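Local structure of oxidoreductase, NAD-binding/iron-sulfur cluster-binding protein (Nitratireductor pacificus pht-3B, 6ZXU) at residues E70-G75 with R165-A170; G75-Y80 with A460-A465. The protein is a cobalamin-dependent reductive dehalogenase that also carries two [4Fe-4S] clusters and probably removes halogens from organic substrates by reduction. One frame throughout, in Å; residues are numbered along the deposited sequence. Where two conformers were deposited one is given.

Contact 1 (E70-G75 with R165-A170); sequences EDSLLG and RGTNAA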
ATOM      1  N   GLU A  70      19.539   2.417  23.229  1.00 43.52           N
ATOM      2  CA  GLU A  70      20.234   2.904  22.000  1.00 40.51           C
ATOM      3  C   GLU A  70      20.280   1.810  20.869  1.00 37.64           C
ATOM      4  O   GLU A  70      20.368   2.116  19.684  1.00 44.72           O
ATOM      5  N   ASP A  71      20.170   0.552  21.234  1.00 40.25           N
ATOM      6  CA  ASP A  71      19.844  -0.533  20.257  1.00 45.51           C
ATOM      7  C   ASP A  71      18.509  -0.396  19.520  1.00 45.86           C
ATOM      8  O   ASP A  71      18.182  -1.325  18.668  1.00 34.40           O
ATOM      9  CB  ASP A  71      19.708  -1.955  20.889  1.00 48.47           C
ATOM     10  CG  ASP A  71      21.030  -2.538  21.384  1.00 57.74           C
ATOM     11  OD1 ASP A  71      22.184  -2.074  20.986  1.00 44.69           O
ATOM     12  OD2 ASP A  71      20.828  -3.520  22.146  1.00 60.07           O
ATOM     13  N   SER A  72      17.720   0.621  19.922  1.00 36.86           N
ATOM     14  CA  SER A  72      16.377   0.660  19.438  1.00 29.89           C
ATOM     15  C   SER A  72      16.226   1.551  18.247  1.00 29.41           C
ATOM     16  O   SER A  72      16.971   2.453  17.918  1.00 27.52           O
ATOM     17  CB  SER A  72      15.337   1.030  20.519  1.00 27.59           C
ATOM     18  OG  SER A  72      15.259   2.424  20.654  1.00 28.91           O
ATOM     19  N   LEU A  73      15.124   1.291  17.594  0.50 30.05           N
ATOM     20  CA  LEU A  73      14.596   2.019  16.471  0.50 30.09           C
ATOM     21  C   LEU A  73      14.156   3.492  16.735  0.50 27.45           C
ATOM     22  O   LEU A  73      13.780   4.217  15.839  0.50 24.58           O
ATOM     23  CB  LEU A  73      13.356   1.182  16.211  0.50 34.27           C
ATOM     24  CG  LEU A  73      12.309   1.224  15.211  0.50 31.77           C
ATOM     25  CD1 LEU A  73      11.837  -0.180  15.413  0.50 32.77           C
ATOM     26  CD2 LEU A  73      11.298   2.216  15.672  0.50 29.51           C
ATOM     27  N   LEU A  74      14.197   3.913  17.991  1.00 29.78           N
ATOM     28  CA  LEU A  74      13.565   5.161  18.404  1.00 28.20           C
ATOM     29  C   LEU A  74      13.999   6.413  17.604  1.00 30.59           C
ATOM     30  O   LEU A  74      13.160   7.207  17.152  1.00 28.91           O
ATOM     31  CB  LEU A  74      13.806   5.351  19.901  1.00 29.53           C
ATOM     32  CG  LEU A  74      13.140   6.563  20.495  1.00 35.52           C
ATOM     33  CD1 LEU A  74      11.617   6.438  20.404  1.00 33.96           C
ATOM     34  CD2 LEU A  74      13.538   6.733  21.955  1.00 41.59           C
ATOM     35  N   GLY A  75      15.294   6.553  17.357  1.00 29.90           N
ATOM     36  CA  GLY A  75      15.826   7.695  16.634  1.00 28.15           C
ATOM     37  C   GLY A  75      15.332   7.790  15.223  1.00 26.32           C
ATOM     38  O   GLY A  75      15.083   8.864  14.679  1.00 29.03           O
ATOM     39  N   ARG A 165      11.197  -2.638  21.745  1.00 27.20           N
ATOM     40  CA  ARG A 165      10.726  -2.318  23.113  1.00 32.10           C
ATOM     41  C   ARG A 165      10.894  -0.862  23.485  1.00 29.99           C
ATOM     42  O   ARG A 165      11.945  -0.288  23.225  1.00 30.73           O
ATOM     43  CB  ARG A 165      11.440  -3.203  24.143  1.00 37.44           C
ATOM     44  CG  ARG A 165      10.689  -3.245  25.475  1.00 48.35           C
ATOM     45  CD  ARG A 165      10.719  -4.654  26.058  1.00 69.91           C
ATOM     46  NE  ARG A 165       9.893  -5.623  25.280  1.00 72.16           N
ATOM     47  CZ  ARG A 165      10.039  -6.967  25.302  1.00 74.69           C
ATOM     48  NH1 ARG A 165      10.981  -7.565  26.083  1.00 66.74           N
ATOM     49  NH2 ARG A 165       9.236  -7.726  24.514  1.00 61.07           N
ATOM     50  N   GLY A 166       9.825  -0.249  23.970  1.00 27.95           N
ATOM     51  CA  GLY A 166       9.858   1.130  24.322  1.00 27.46           C
ATOM     52  C   GLY A 166       9.690   2.134  23.186  1.00 28.03           C
ATOM     53  O   GLY A 166       9.762   3.328  23.429  1.00 30.90           O
ATOM     54  N   THR A 167       9.462   1.687  21.949  1.00 26.49           N
ATOM     55  CA  THR A 167       9.366   2.602  20.817  1.00 24.00           C
ATOM     56  C   THR A 167       7.914   2.806  20.304  1.00 20.75           C
ATOM     57  O   THR A 167       7.716   3.500  19.344  1.00 21.16           O
ATOM     58  CB  THR A 167      10.183   2.087  19.617  1.00 22.90           C
ATOM     59  OG1 THR A 167       9.567   0.889  19.111  1.00 25.68           O
ATOM     60  CG2 THR A 167      11.627   1.809  20.024  1.00 22.12           C
ATOM     61  N   ASN A 168       6.950   2.316  21.012  1.00 22.18           N
ATOM     62  CA  ASN A 168       5.611   2.251  20.448  1.00 21.13           C
ATOM     63  C   ASN A 168       4.928   3.583  20.346  1.00 20.92           C
ATOM     64  O   ASN A 168       4.314   3.914  19.338  1.00 18.33           O
ATOM     65  CB  ASN A 168       4.783   1.253  21.240  1.00 20.22           C
ATOM     66  CG  ASN A 168       3.936   0.375  20.352  1.00 22.31           C
ATOM     67  OD1 ASN A 168       3.467   0.795  19.284  1.00 19.85           O
ATOM     68  ND2 ASN A 168       3.764  -0.831  20.749  1.00 20.56           N
ATOM     69  N   ALA A 169       5.110   4.425  21.331  1.00 22.00           N
ATOM     70  CA  ALA A 169       4.502   5.755  21.283  1.00 21.93           C
ATOM     71  C   ALA A 169       5.098   6.610  20.226  1.00 21.62           C
ATOM     72  O   ALA A 169       4.402   7.324  19.527  1.00 23.09           O
ATOM     73  CB  ALA A 169       4.647   6.436  22.632  1.00 23.04           C
ATOM     74  N   ALA A 170       6.398   6.508  20.036  1.00 23.25           N
ATOM     75  CA  ALA A 170       7.079   7.230  18.916  1.00 23.52           C
ATOM     76  C   ALA A 170       6.764   6.658  17.522  1.00 21.14           C
ATOM     77  O   ALA A 170       6.501   7.379  16.595  1.00 22.72           O
ATOM     78  CB  ALA A 170       8.584   7.220  19.138  1.00 24.99           C
TER
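The chi1 of T167 (68°) sets its CG2 beside the backbone N and facing S72 and L74, while that of L74 (-177°), with CG beside the carbonyl carbon, carries CD1 out to A170. The T167 methyl thus carries much of this small junction: CG2 lies 3.7 Å from S72 OG and 4.2 Å from L74 CB. Farther along, L74 CD1 presses on A170 CB at 3.4 Å, closer than carbons usually pack, so the branch end is tightly seated. S72 OG is used locally: it accepts from L74 N (3.2 Å, N-H...O angle 161°), capping the turn that leads into helix 74-85, and also bonds to S69 O. T167 holds the N-cap position of helix 168-190 without making a capping bond; its OG1 bonds to the nearby I164 O and to Y389 OH of helix 376-390, whereas the D64 carboxylate accepts from N168 N and A169 N. Two helix starts therefore meet chiefly through methyl groups. The chemistry implies an apolar, shape-dependent join between 70-75 and 165-170, beside which backbone hydrogen bonding of L73 with W163, just before the second segment, links the two parts of the chain.

Contact 2 (G75-Y80 with A460-A465); sequences GDVEEY and AGVMAA
Y80 slides its ring past V462 in the opposite direction, CD1 lying 3.6 Å from V462 CG2, and ends against the backbone of G461, where the OH comes to 3.2 Å from the G461 CA. A chi1 of -80°, with CG beside the backbone N, sends the ring across the gap between the helices. Glycine is what admits it: a CB on G461 would collide with the phenol oxygen. With an alanine in place of Y80, V462 CG2 would probably lose its aromatic neighbour and a gap would be likely to open over G461. One turn earlier on helix 74-85, D76 lays its carboxylate against A465, OD1 being 3.4 Å from A465 CB. A water ties the same two residues, donating to D76 OD1 (3.1 Å) and to A465 O (2.6 Å), and R469, one turn farther along the second helix, forms a salt bridge with OD1; the buried charge is thereby likely to be balanced. V77 CG1 meets V462 CG1 at 4.0 Å, and M174 of helix 168-190 touches V77, Y80 and V462. Helix 445-469, which also carries the cobalamin-binding S449, runs roughly antiparallel to helix 74-85, with segment axes 9.2 Å apart at 142°. The GxxxA spacing of G461 and A465 puts two small positions on the facing side, making room for Y80 and D76 in a near-antiparallel helix pair.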
ATOM      1  N   GLY A  75      15.294   6.553  17.357  1.00 29.90           N
ATOM      2  CA  GLY A  75      15.826   7.695  16.634  1.00 28.15           C
ATOM      3  C   GLY A  75      15.332   7.790  15.223  1.00 26.32           C
ATOM      4  O   GLY A  75      15.083   8.864  14.679  1.00 29.03           O
ATOM      5  N   ASP A  76      15.080   6.654  14.642  1.00 27.02           N
ATOM      6  CA  ASP A  76      14.566   6.567  13.280  1.00 24.94           C
ATOM      7  C   ASP A  76      13.086   6.941  13.103  1.00 22.82           C
ATOM      8  O   ASP A  76      12.754   7.722  12.229  1.00 25.19           O
ATOM      9  CB  ASP A  76      14.858   5.131  12.766  1.00 27.64           C
ATOM     10  CG  ASP A  76      16.383   4.783  12.861  1.00 31.06           C
ATOM     11  OD1 ASP A  76      17.225   5.748  12.550  1.00 33.07           O
ATOM     12  OD2 ASP A  76      16.726   3.640  13.260  1.00 36.44           O
ATOM     13  N   VAL A  77      12.211   6.436  13.931  1.00 23.86           N
ATOM     14  CA  VAL A  77      10.815   6.879  13.853  1.00 24.06           C
ATOM     15  C   VAL A  77      10.684   8.318  14.217  1.00 26.54           C
ATOM     16  O   VAL A  77       9.794   8.985  13.704  1.00 25.85           O
ATOM     17  CB  VAL A  77       9.830   5.994  14.635  1.00 22.39           C
ATOM     18  CG1 VAL A  77       9.768   4.640  13.972  1.00 21.90           C
ATOM     19  CG2 VAL A  77      10.232   5.795  16.100  1.00 25.14           C
ATOM     20  N   GLU A  78      11.535   8.792  15.138  1.00 27.17           N
ATOM     21  CA  GLU A  78      11.543  10.240  15.504  1.00 27.21           C
ATOM     22  C   GLU A  78      11.959  11.099  14.326  1.00 24.99           C
ATOM     23  O   GLU A  78      11.410  12.150  14.088  1.00 26.69           O
ATOM     24  CB  GLU A  78      12.449  10.488  16.682  1.00 30.72           C
ATOM     25  CG  GLU A  78      11.840   9.992  17.989  1.00 38.98           C
ATOM     26  CD  GLU A  78      12.785  10.230  19.201  1.00 55.00           C
ATOM     27  OE1 GLU A  78      12.285  10.594  20.339  1.00 53.83           O
ATOM     28  OE2 GLU A  78      14.047  10.136  19.005  1.00 56.51           O
ATOM     29  N   GLU A  79      12.900  10.636  13.533  1.00 23.86           N
ATOM     30  CA  GLU A  79      13.288  11.390  12.382  1.00 25.56           C
ATOM     31  C   GLU A  79      12.200  11.489  11.344  1.00 24.72           C
ATOM     32  O   GLU A  79      12.009  12.528  10.748  1.00 22.04           O
ATOM     33  CB  GLU A  79      14.545  10.768  11.756  1.00 30.91           C
ATOM     34  CG  GLU A  79      15.005  11.616  10.599  1.00 37.67           C
ATOM     35  CD  GLU A  79      16.114  10.960   9.777  1.00 56.93           C
ATOM     36  OE1 GLU A  79      16.251   9.690   9.849  1.00 56.30           O
ATOM     37  OE2 GLU A  79      16.830  11.735   9.038  1.00 58.85           O
ATOM     38  N   TYR A  80      11.464  10.393  11.093  1.00 24.49           N
ATOM     39  CA  TYR A  80      10.395  10.469  10.072  1.00 24.14           C
ATOM     40  C   TYR A  80       9.220  11.307  10.608  1.00 24.21           C
ATOM     41  O   TYR A  80       8.578  12.015   9.855  1.00 27.47           O
ATOM     42  CB  TYR A  80       9.964   9.043   9.623  1.00 25.23           C
ATOM     43  CG  TYR A  80      10.950   8.490   8.605  1.00 23.75           C
ATOM     44  CD1 TYR A  80      12.111   7.872   9.018  1.00 27.12           C
ATOM     45  CD2 TYR A  80      10.703   8.554   7.264  1.00 25.21           C
ATOM     46  CE1 TYR A  80      13.058   7.392   8.115  1.00 23.33           C
ATOM     47  CE2 TYR A  80      11.658   8.091   6.335  1.00 24.27           C
ATOM     48  CZ  TYR A  80      12.835   7.562   6.774  1.00 22.92           C
ATOM     49  OH  TYR A  80      13.798   7.062   5.872  1.00 20.91           O
ATOM     50  N   ALA A 460       9.992   1.140   5.011  1.00 16.01           N
ATOM     51  CA  ALA A 460      11.288   0.707   4.557  1.00 17.26           C
ATOM     52  C   ALA A 460      12.366   1.745   4.863  1.00 17.09           C
ATOM     53  O   ALA A 460      13.497   1.364   5.047  1.00 18.37           O
ATOM     54  CB  ALA A 460      11.297   0.388   3.042  1.00 15.81           C
ATOM     55  N   GLY A 461      12.024   3.003   4.876  1.00 15.72           N
ATOM     56  CA  GLY A 461      12.966   4.050   5.257  1.00 16.35           C
ATOM     57  C   GLY A 461      13.406   3.869   6.673  1.00 17.64           C
ATOM     58  O   GLY A 461      14.581   3.952   6.990  1.00 17.87           O
ATOM     59  N   VAL A 462      12.453   3.600   7.558  1.00 18.12           N
ATOM     60  CA  VAL A 462      12.747   3.358   8.980  1.00 17.44           C
ATOM     61  C   VAL A 462      13.601   2.105   9.131  1.00 20.18           C
ATOM     62  O   VAL A 462      14.587   2.088   9.867  1.00 20.43           O
ATOM     63  CB  VAL A 462      11.437   3.258   9.799  1.00 17.28           C
ATOM     64  CG1 VAL A 462      11.730   2.680  11.140  1.00 16.91           C
ATOM     65  CG2 VAL A 462      10.848   4.620   9.991  1.00 20.13           C
ATOM     66  N   MET A 463      13.251   1.034   8.443  1.00 20.06           N
ATOM     67  CA  MET A 463      13.943  -0.238   8.580  1.00 17.76           C
ATOM     68  C   MET A 463      15.377  -0.157   8.086  1.00 17.98           C
ATOM     69  O   MET A 463      16.286  -0.663   8.740  1.00 15.67           O
ATOM     70  CB  MET A 463      13.182  -1.345   7.875  1.00 17.96           C
ATOM     71  CG  MET A 463      11.899  -1.719   8.644  1.00 19.88           C
ATOM     72  SD  MET A 463      10.892  -2.891   7.730  1.00 21.87           S
ATOM     73  CE  MET A 463      11.778  -4.418   8.037  1.00 18.91           C
ATOM     74  N   ALA A 464      15.588   0.415   6.934  1.00 17.79           N
ATOM     75  CA  ALA A 464      16.912   0.621   6.404  1.00 17.58           C
ATOM     76  C   ALA A 464      17.746   1.512   7.327  1.00 19.14           C
ATOM     77  O   ALA A 464      18.934   1.249   7.537  1.00 18.96           O
ATOM     78  CB  ALA A 464      16.845   1.196   5.023  1.00 14.60           C
ATOM     79  N   ALA A 465      17.138   2.531   7.924  1.00 18.00           N
ATOM     80  CA  ALA A 465      17.861   3.406   8.901  1.00 19.30           C
ATOM     81  C   ALA A 465      18.294   2.641  10.101  1.00 22.41           C
ATOM     82  O   ALA A 465      19.422   2.827  10.599  1.00 22.98           O
ATOM     83  CB  ALA A 465      17.015   4.575   9.331  1.00 22.80           C
TER
HETATM   84  O   HOH W   1      19.951   5.268  11.233  1.00 29.74           O

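From the N terminus, the chain reaches 70-75 and runs straight on into 75-80, G75 belonging to both contacts. Contact 1 closes a loop of 89 residues at 165-170; contact 2 closes one of 379 residues at 460-465. Because the segments alternate along the sequence, the two loops cross. Their centres are 10 Å apart, and A170 CB touches V77 CG2 at 3.7 Å, so the packing is continuous. Helix 74-85 is thereby joined to helix 168-190, which precedes strand 194-198 of one four-stranded antiparallel sheet, and to helix 445-469, which precedes strand 474-477 of another with the same strand order. One short N-terminal helix thus ties together two sheet-bearing parts of the fold.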